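RNA-dependent RNA Polymerase (Bombyx mori cytoplasmic polyhedrosis virus, PDB 6TZ0) catalyses RNA-templated RNA synthesis, transcribing plus strands conservatively from the double-stranded viral genome and making the complementary minus strands during replication. Local coordinates at residues E859-Y870 / L1184-S1192; L365-M373 / S380-G388. All blocks are in the same frame, centred on the assembly; numbering follows the deposited sequence.

In the fold
The two contacts lie on opposite sides of the centre of the chain, their nearest atoms about 48 Å apart, and share no element. Contact 1 is largely buried in the C-terminal region, where a mostly irregular segment packs round the end of helix 1174-1188; it mixes apolar packing with a small network of charges around one arginine. Contact 2, in the central polymerase region, is a β hairpin at the edge of a four-stranded antiparallel sheet, partly open to solvent and next to a chain of Viral structural protein 4. It is held chiefly by main-chain hydrogen bonds, with a proline-tyrosine contact where the strand pairing gives out.

Contact 1 (E859-Y870 / L1184-S1192); sequences EDESMFTARGAY and LHILRSITS
R1188, the last helical residue of helix 1174-1188, is the main projection here, and the loop 859-870 bends round it. Its CG is anti to the backbone N (chi1 -177°) and the chain turns at chi2 (-103°), which carries the guanidinium between the acids E859 and E861. E861 OE2 meets R1188 NH2 at 2.8 Å in a salt bridge, the carboxylate turned almost perpendicular to the guanidinium. E859 comes in lower on the arm, its OE1 3.3 Å from R1188 CD, and adds a long ionic contact to NE from well outside the guanidinium plane. T865 lies alongside the root of the arginine, OG1 3.5 Å from R1188 CG.

Apolar contacts lie to either side of the base of R1188. L1184 sets CD2 over the middle of the Y870 ring, 3.6 Å from the ring centroid and only 12° off the normal, a CH-π contact, while A866 CB packs against the same leucine. On the other side F864 puts its CB against L1187 CD2 and meets I1190 crosswise, F864 CD2 lying 3.5 Å from I1190 CD1. The I1190 side chain also packs on helix 1054-1062.

S862 N donates to R1188 O at 3.1 Å, using a main-chain carbonyl at the helix C-terminus. S862 opens the type I β turn that ends at T865. Loop 859-870 thus packs on the C-terminal end of helix 1174-1188 within the C-terminal region, with E859, E861 and R1188 forming a salt-bridge network.

Contact 2 (L365-M373 / S380-G388); sequences LVTRPAVLM and SLKQKYANG
P369 lies flat over Y385, the two side chains running side by side and pointing the same way. P369 CB stands 3.6 Å from the centroid of the Y385 ring and 4° off its normal, a CH-π contact over the middle of the face, and P369 CD reaches on to the phenol end. The tyrosine's chi1 of -78° places its CG beside the backbone N, and the ring lies along the proline. Q383 OE1 approaches P369 CG, at 3.4 Å, from the side of the proline turned away from the Y385 ring.

Further along, V371 presents both methyls to S380, CG1 coming within 3.9 Å of S380 OG. On the sheet face carrying A370 and K384, M373 and K382 cross obliquely, CB to CB at 3.7 Å, before the lysine end leads away. L372 extends CD1 to the CB of K384.

The backbones pair antiparallel, K384 N donating to A370 O at 3.0 Å. The ladder is then broken by classic β bulges: K382 O accepts from L372 N (2.8 Å) and M373 N (3.2 Å), both from the same face of its carbonyl plane, and M373 O likewise takes K382 N and L381 N. Two carbonyl oxygens thus serve four N-H groups, so these four keep acceptors across the shift in register, while next to the A370-K384 pair the chemistry changes to CH-π and apolar contact of P369 with Y385.

Contact 1 (E859-Y870 / L1184-S1192)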
loop_
_atom_site.group_PDB
_atom_site.type_symbol
_atom_site.label_atom_id
_atom_site.label_comp_id
_atom_site.label_asym_id
_atom_site.label_seq_id
_atom_site.Cartn_x
_atom_site.Cartn_y
_atom_site.Cartn_z
ATOM N N GLU A 859 -10.026 5.302 44.236
ATOM C CA GLU A 859 -11.102 5.025 43.300
ATOM C C GLU A 859 -10.715 3.953 42.291
ATOM O O GLU A 859 -9.582 3.913 41.806
ATOM C CB GLU A 859 -11.506 6.316 42.593
ATOM C CG GLU A 859 -12.266 7.248 43.519
ATOM C CD GLU A 859 -12.485 8.616 42.934
ATOM O OE1 GLU A 859 -11.842 8.932 41.913
ATOM O OE2 GLU A 859 -13.310 9.370 43.491
ATOM N N ASP A 860 -11.666 3.067 42.001
ATOM C CA ASP A 860 -11.517 2.057 40.957
ATOM C C ASP A 860 -11.496 2.781 39.622
ATOM O O ASP A 860 -12.540 3.202 39.121
ATOM C CB ASP A 860 -12.660 1.050 41.030
ATOM C CG ASP A 860 -12.423 -0.185 40.177
ATOM O OD1 ASP A 860 -11.368 -0.291 39.519
ATOM O OD2 ASP A 860 -13.313 -1.058 40.165
ATOM N N GLU A 861 -10.303 2.935 39.053
ATOM C CA GLU A 861 -10.122 3.809 37.905
ATOM C C GLU A 861 -10.770 3.204 36.672
ATOM O O GLU A 861 -10.495 2.059 36.306
ATOM C CB GLU A 861 -8.642 4.069 37.660
ATOM C CG GLU A 861 -7.975 4.825 38.782
ATOM C CD GLU A 861 -6.526 5.138 38.497
ATOM O OE1 GLU A 861 -6.014 4.687 37.456
ATOM O OE2 GLU A 861 -5.896 5.831 39.320
ATOM N N SER A 862 -11.645 3.975 36.044
ATOM C CA SER A 862 -12.519 3.466 35.010
ATOM C C SER A 862 -11.771 3.373 33.687
ATOM O O SER A 862 -10.577 3.657 33.590
ATOM C CB SER A 862 -13.758 4.351 34.895
ATOM O OG SER A 862 -14.658 3.856 33.927
ATOM N N MET A 863 -12.487 2.994 32.641
ATOM C CA MET A 863 -11.884 2.836 31.328
ATOM C C MET A 863 -11.685 4.157 30.605
ATOM O O MET A 863 -11.192 4.156 29.474
ATOM C CB MET A 863 -12.745 1.906 30.479
ATOM C CG MET A 863 -12.913 0.550 31.114
ATOM S SD MET A 863 -11.321 -0.195 31.463
ATOM C CE MET A 863 -10.760 -0.490 29.806
ATOM N N PHE A 864 -12.049 5.276 31.227
ATOM C CA PHE A 864 -11.914 6.590 30.623
ATOM C C PHE A 864 -10.916 7.458 31.368
ATOM O O PHE A 864 -10.960 8.683 31.248
ATOM C CB PHE A 864 -13.264 7.294 30.581
ATOM C CG PHE A 864 -14.315 6.523 29.874
ATOM C CD1 PHE A 864 -14.317 6.430 28.502
ATOM C CD2 PHE A 864 -15.316 5.901 30.585
ATOM C CE1 PHE A 864 -15.294 5.734 27.861
ATOM C CE2 PHE A 864 -16.306 5.204 29.945
ATOM C CZ PHE A 864 -16.291 5.113 28.578
ATOM N N THR A 865 -10.024 6.859 32.145
ATOM C CA THR A 865 -9.080 7.657 32.905
ATOM C C THR A 865 -7.900 8.070 32.034
ATOM O O THR A 865 -7.493 7.360 31.109
ATOM C CB THR A 865 -8.611 6.902 34.151
ATOM O OG1 THR A 865 -7.704 7.719 34.899
ATOM C CG2 THR A 865 -7.939 5.601 33.795
ATOM N N ALA A 866 -7.376 9.256 32.320
ATOM C CA ALA A 866 -6.313 9.830 31.522
ATOM C C ALA A 866 -4.983 9.174 31.858
ATOM O O ALA A 866 -4.767 8.662 32.957
ATOM C CB ALA A 866 -6.231 11.336 31.744
ATOM N N ARG A 867 -4.083 9.198 30.889
ATOM C CA ARG A 867 -2.744 8.671 31.061
ATOM C C ARG A 867 -1.758 9.821 30.968
ATOM O O ARG A 867 -2.142 10.990 30.933
ATOM C CB ARG A 867 -2.440 7.588 30.029
ATOM C CG ARG A 867 -3.269 6.345 30.244
ATOM C CD ARG A 867 -2.950 5.265 29.244
ATOM N NE ARG A 867 -3.729 4.063 29.506
ATOM C CZ ARG A 867 -4.896 3.793 28.938
ATOM N NH1 ARG A 867 -5.541 2.675 29.237
ATOM N NH2 ARG A 867 -5.410 4.634 28.057
ATOM N N GLY A 868 -0.477 9.482 30.946
ATOM C CA GLY A 868 0.544 10.505 30.939
ATOM C C GLY A 868 0.952 10.887 32.342
ATOM O O GLY A 868 1.063 10.025 33.216
ATOM N N ALA A 869 1.154 12.182 32.580
ATOM C CA ALA A 869 1.580 12.656 33.888
ATOM C C ALA A 869 0.464 12.639 34.924
ATOM O O ALA A 869 0.743 12.862 36.105
ATOM C CB ALA A 869 2.151 14.069 33.773
ATOM N N TYR A 870 -0.779 12.379 34.517
ATOM C CA TYR A 870 -1.886 12.331 35.463
ATOM C C TYR A 870 -1.856 11.068 36.321
ATOM O O TYR A 870 -2.510 11.025 37.367
ATOM C CB TYR A 870 -3.209 12.461 34.700
ATOM C CG TYR A 870 -4.443 12.529 35.568
ATOM C CD1 TYR A 870 -4.675 13.624 36.389
ATOM C CD2 TYR A 870 -5.390 11.513 35.545
ATOM C CE1 TYR A 870 -5.796 13.694 37.182
ATOM C CE2 TYR A 870 -6.524 11.577 36.330
ATOM C CZ TYR A 870 -6.719 12.673 37.146
ATOM O OH TYR A 870 -7.846 12.744 37.931
ATOM N N LEU A 1184 -11.327 15.456 34.388
ATOM C CA LEU A 1184 -10.572 14.223 34.558
ATOM C C LEU A 1184 -11.023 13.441 35.783
ATOM O O LEU A 1184 -11.012 12.206 35.752
ATOM C CB LEU A 1184 -9.080 14.536 34.632
ATOM C CG LEU A 1184 -8.246 14.569 33.350
ATOM C CD1 LEU A 1184 -8.667 15.639 32.387
ATOM C CD2 LEU A 1184 -6.832 14.823 33.752
ATOM N N HIS A 1185 -11.451 14.125 36.853
ATOM C CA HIS A 1185 -11.978 13.388 37.998
ATOM C C HIS A 1185 -13.312 12.728 37.687
ATOM O O HIS A 1185 -13.584 11.622 38.163
ATOM C CB HIS A 1185 -12.124 14.302 39.206
ATOM C CG HIS A 1185 -12.641 13.603 40.424
ATOM N ND1 HIS A 1185 -13.984 13.520 40.717
ATOM C CD2 HIS A 1185 -12.001 12.934 41.411
ATOM C CE1 HIS A 1185 -14.148 12.846 41.840
ATOM N NE2 HIS A 1185 -12.960 12.477 42.280
ATOM N N ILE A 1186 -14.163 13.389 36.905
ATOM C CA ILE A 1186 -15.462 12.806 36.608
ATOM C C ILE A 1186 -15.324 11.631 35.645
ATOM O O ILE A 1186 -15.973 10.598 35.831
ATOM C CB ILE A 1186 -16.427 13.892 36.103
ATOM C CG1 ILE A 1186 -16.796 14.804 37.269
ATOM C CG2 ILE A 1186 -17.694 13.297 35.543
ATOM C CD1 ILE A 1186 -17.426 16.093 36.857
ATOM N N LEU A 1187 -14.438 11.735 34.647
ATOM C CA LEU A 1187 -14.187 10.576 33.786
ATOM C C LEU A 1187 -13.470 9.448 34.516
ATOM O O LEU A 1187 -13.653 8.278 34.170
ATOM C CB LEU A 1187 -13.362 10.960 32.565
ATOM C CG LEU A 1187 -13.957 11.744 31.408
ATOM C CD1 LEU A 1187 -12.846 12.024 30.435
ATOM C CD2 LEU A 1187 -15.056 10.953 30.740
ATOM N N ARG A 1188 -12.650 9.772 35.516
ATOM C CA ARG A 1188 -11.852 8.752 36.184
ATOM C C ARG A 1188 -12.700 7.866 37.093
ATOM O O ARG A 1188 -12.338 6.711 37.338
ATOM C CB ARG A 1188 -10.719 9.449 36.949
ATOM C CG ARG A 1188 -9.700 8.590 37.681
ATOM C CD ARG A 1188 -9.980 8.575 39.163
ATOM N NE ARG A 1188 -8.955 7.869 39.920
ATOM C CZ ARG A 1188 -7.873 8.443 40.427
ATOM N NH1 ARG A 1188 -7.672 9.740 40.269
ATOM N NH2 ARG A 1188 -6.996 7.718 41.107
ATOM N N SER A 1189 -13.836 8.359 37.572
ATOM C CA SER A 1189 -14.595 7.691 38.625
ATOM C C SER A 1189 -16.075 7.617 38.290
ATOM O O SER A 1189 -16.928 8.016 39.081
ATOM C CB SER A 1189 -14.397 8.401 39.952
ATOM O OG SER A 1189 -14.926 9.708 39.906
ATOM N N ILE A 1190 -16.407 7.106 37.104
ATOM C CA ILE A 1190 -17.809 7.034 36.701
ATOM C C ILE A 1190 -18.511 5.890 37.424
ATOM O O ILE A 1190 -19.738 5.896 37.587
ATOM C CB ILE A 1190 -17.912 6.885 35.174
ATOM C CG1 ILE A 1190 -16.984 7.881 34.521
ATOM C CG2 ILE A 1190 -19.310 7.226 34.675
ATOM C CD1 ILE A 1190 -16.911 7.777 33.061
ATOM N N THR A 1191 -17.740 4.907 37.896
ATOM C CA THR A 1191 -18.322 3.686 38.443
ATOM C C THR A 1191 -19.011 3.926 39.779
ATOM O O THR A 1191 -19.972 3.230 40.123
ATOM C CB THR A 1191 -17.244 2.623 38.600
ATOM O OG1 THR A 1191 -16.251 3.091 39.517
ATOM C CG2 THR A 1191 -16.588 2.355 37.277
ATOM N N SER A 1192 -18.539 4.905 40.547
ATOM C CA SER A 1192 -19.177 5.190 41.825
ATOM C C SER A 1192 -20.003 6.468 41.757
ATOM O O SER A 1192 -20.477 6.964 42.784
ATOM C CB SER A 1192 -18.124 5.271 42.930
ATOM O OG SER A 1192 -17.226 6.341 42.707
#

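Contact 2 (L365-M373 / S380-G388)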
loop_
_atom_site.group_PDB
_atom_site.type_symbol
_atom_site.label_atom_id
_atom_site.label_comp_id
_atom_site.label_asym_id
_atom_site.label_seq_id
_atom_site.Cartn_x
_atom_site.Cartn_y
_atom_site.Cartn_z
ATOM N N LEU A 365 -16.901 -8.224 -21.515
ATOM C CA LEU A 365 -15.641 -7.611 -21.896
ATOM C C LEU A 365 -15.800 -6.107 -22.064
ATOM O O LEU A 365 -16.808 -5.625 -22.585
ATOM C CB LEU A 365 -15.145 -8.227 -23.197
ATOM C CG LEU A 365 -14.923 -9.731 -23.135
ATOM C CD1 LEU A 365 -14.585 -10.239 -24.505
ATOM C CD2 LEU A 365 -13.822 -10.047 -22.158
ATOM N N VAL A 366 -14.791 -5.365 -21.629
ATOM C CA VAL A 366 -14.766 -3.913 -21.734
ATOM C C VAL A 366 -13.982 -3.545 -22.985
ATOM O O VAL A 366 -12.877 -4.053 -23.203
ATOM C CB VAL A 366 -14.147 -3.287 -20.472
ATOM C CG1 VAL A 366 -14.021 -1.793 -20.611
ATOM C CG2 VAL A 366 -14.989 -3.626 -19.268
ATOM N N THR A 367 -14.561 -2.697 -23.826
ATOM C CA THR A 367 -13.931 -2.321 -25.082
ATOM C C THR A 367 -13.115 -1.041 -24.910
ATOM O O THR A 367 -12.884 -0.570 -23.796
ATOM C CB THR A 367 -14.981 -2.191 -26.175
ATOM O OG1 THR A 367 -15.984 -1.259 -25.761
ATOM C CG2 THR A 367 -15.612 -3.534 -26.446
ATOM N N ARG A 368 -12.676 -0.462 -26.019
ATOM C CA ARG A 368 -11.689 0.601 -26.027
ATOM C C ARG A 368 -12.289 1.940 -26.427
ATOM O O ARG A 368 -13.329 1.993 -27.090
ATOM C CB ARG A 368 -10.544 0.226 -26.978
ATOM C CG ARG A 368 -10.912 -0.112 -28.403
ATOM C CD ARG A 368 -10.644 0.988 -29.383
ATOM N NE ARG A 368 -9.255 1.439 -29.354
ATOM C CZ ARG A 368 -8.239 0.822 -29.949
ATOM N NH1 ARG A 368 -8.431 -0.297 -30.625
ATOM N NH2 ARG A 368 -7.021 1.330 -29.860
ATOM N N PRO A 369 -11.679 3.048 -26.015
ATOM C CA PRO A 369 -12.053 4.344 -26.575
ATOM C C PRO A 369 -11.428 4.552 -27.943
ATOM O O PRO A 369 -10.361 4.023 -28.253
ATOM C CB PRO A 369 -11.480 5.338 -25.561
ATOM C CG PRO A 369 -10.333 4.643 -24.990
ATOM C CD PRO A 369 -10.706 3.199 -24.922
ATOM N N ALA A 370 -12.115 5.327 -28.771
ATOM C CA ALA A 370 -11.561 5.684 -30.066
ATOM C C ALA A 370 -10.390 6.639 -29.887
ATOM O O ALA A 370 -10.505 7.669 -29.226
ATOM C CB ALA A 370 -12.634 6.317 -30.943
ATOM N N VAL A 371 -9.252 6.280 -30.466
ATOM C CA VAL A 371 -8.024 7.052 -30.331
ATOM C C VAL A 371 -8.085 8.220 -31.299
ATOM O O VAL A 371 -8.179 8.019 -32.508
ATOM C CB VAL A 371 -6.792 6.178 -30.598
ATOM C CG1 VAL A 371 -5.539 7.014 -30.658
ATOM C CG2 VAL A 371 -6.660 5.148 -29.520
ATOM N N LEU A 372 -8.022 9.442 -30.773
ATOM C CA LEU A 372 -8.155 10.638 -31.596
ATOM C C LEU A 372 -6.811 11.219 -32.009
ATOM O O LEU A 372 -6.660 11.671 -33.147
ATOM C CB LEU A 372 -8.954 11.702 -30.846
ATOM C CG LEU A 372 -10.409 11.385 -30.522
ATOM C CD1 LEU A 372 -10.982 12.475 -29.654
ATOM C CD2 LEU A 372 -11.220 11.227 -31.781
ATOM N N MET A 373 -5.841 11.243 -31.102
ATOM C CA MET A 373 -4.503 11.740 -31.383
ATOM C C MET A 373 -3.505 10.679 -30.947
ATOM O O MET A 373 -3.725 9.991 -29.950
ATOM C CB MET A 373 -4.239 13.062 -30.659
ATOM C CG MET A 373 -2.957 13.736 -31.047
ATOM S SD MET A 373 -2.554 15.228 -30.137
ATOM C CE MET A 373 -3.753 16.355 -30.823
ATOM N N SER A 380 -1.352 6.143 -27.752
ATOM C CA SER A 380 -2.445 7.097 -27.629
ATOM C C SER A 380 -2.053 8.303 -26.789
ATOM O O SER A 380 -1.477 8.164 -25.707
ATOM C CB SER A 380 -3.666 6.416 -27.019
ATOM O OG SER A 380 -4.728 7.332 -26.849
ATOM N N LEU A 381 -2.384 9.487 -27.295
ATOM C CA LEU A 381 -2.264 10.746 -26.578
ATOM C C LEU A 381 -3.605 11.378 -26.245
ATOM O O LEU A 381 -3.683 12.170 -25.308
ATOM C CB LEU A 381 -1.433 11.739 -27.395
ATOM C CG LEU A 381 0.072 11.518 -27.473
ATOM C CD1 LEU A 381 0.673 12.369 -28.524
ATOM C CD2 LEU A 381 0.681 11.908 -26.170
ATOM N N LYS A 382 -4.660 11.027 -26.973
ATOM C CA LYS A 382 -5.979 11.598 -26.776
ATOM C C LYS A 382 -7.007 10.600 -27.278
ATOM O O LYS A 382 -6.846 10.032 -28.357
ATOM C CB LYS A 382 -6.116 12.922 -27.519
ATOM C CG LYS A 382 -7.360 13.699 -27.211
ATOM C CD LYS A 382 -7.379 14.960 -28.033
ATOM C CE LYS A 382 -6.283 15.908 -27.591
ATOM N NZ LYS A 382 -6.534 16.433 -26.224
ATOM N N GLN A 383 -8.069 10.404 -26.505
ATOM C CA GLN A 383 -9.019 9.348 -26.813
ATOM C C GLN A 383 -10.368 9.659 -26.184
ATOM O O GLN A 383 -10.470 10.452 -25.247
ATOM C CB GLN A 383 -8.472 7.997 -26.357
ATOM C CG GLN A 383 -8.023 8.006 -24.929
ATOM C CD GLN A 383 -7.336 6.731 -24.540
ATOM O OE1 GLN A 383 -7.202 5.821 -25.347
ATOM N NE2 GLN A 383 -6.893 6.654 -23.296
ATOM N N LYS A 384 -11.405 9.025 -26.722
ATOM C CA LYS A 384 -12.779 9.359 -26.384
ATOM C C LYS A 384 -13.642 8.140 -26.656
ATOM O O LYS A 384 -13.372 7.377 -27.582
ATOM C CB LYS A 384 -13.248 10.565 -27.208
ATOM C CG LYS A 384 -14.563 11.179 -26.787
ATOM C CD LYS A 384 -14.863 12.397 -27.625
ATOM C CE LYS A 384 -16.049 13.165 -27.083
ATOM N NZ LYS A 384 -17.314 12.405 -27.194
ATOM N N TYR A 385 -14.673 7.951 -25.839
ATOM C CA TYR A 385 -15.542 6.788 -25.970
ATOM C C TYR A 385 -16.703 7.054 -26.912
ATOM O O TYR A 385 -17.287 8.138 -26.912
ATOM C CB TYR A 385 -16.074 6.351 -24.605
ATOM C CG TYR A 385 -15.063 5.574 -23.810
ATOM C CD1 TYR A 385 -14.908 4.212 -24.009
ATOM C CD2 TYR A 385 -14.239 6.203 -22.896
ATOM C CE1 TYR A 385 -13.981 3.496 -23.308
ATOM C CE2 TYR A 385 -13.313 5.490 -22.180
ATOM C CZ TYR A 385 -13.185 4.141 -22.397
ATOM O OH TYR A 385 -12.252 3.433 -21.694
ATOM N N ALA A 386 -17.030 6.046 -27.719
ATOM C CA ALA A 386 -18.181 6.146 -28.605
ATOM C C ALA A 386 -19.477 6.004 -27.817
ATOM O O ALA A 386 -20.299 6.925 -27.784
ATOM C CB ALA A 386 -18.093 5.088 -29.706
ATOM N N ASN A 387 -19.657 4.863 -27.156
ATOM C CA ASN A 387 -20.827 4.598 -26.331
ATOM C C ASN A 387 -20.504 3.415 -25.431
ATOM O O ASN A 387 -19.646 2.591 -25.758
ATOM C CB ASN A 387 -22.066 4.302 -27.183
ATOM C CG ASN A 387 -23.354 4.394 -26.397
ATOM O OD1 ASN A 387 -23.345 4.666 -25.197
ATOM N ND2 ASN A 387 -24.475 4.171 -27.072
ATOM N N GLY A 388 -21.193 3.338 -24.296
ATOM C CA GLY A 388 -20.938 2.276 -23.343
ATOM C C GLY A 388 -20.612 2.800 -21.964
ATOM O O GLY A 388 -20.968 3.932 -21.641
#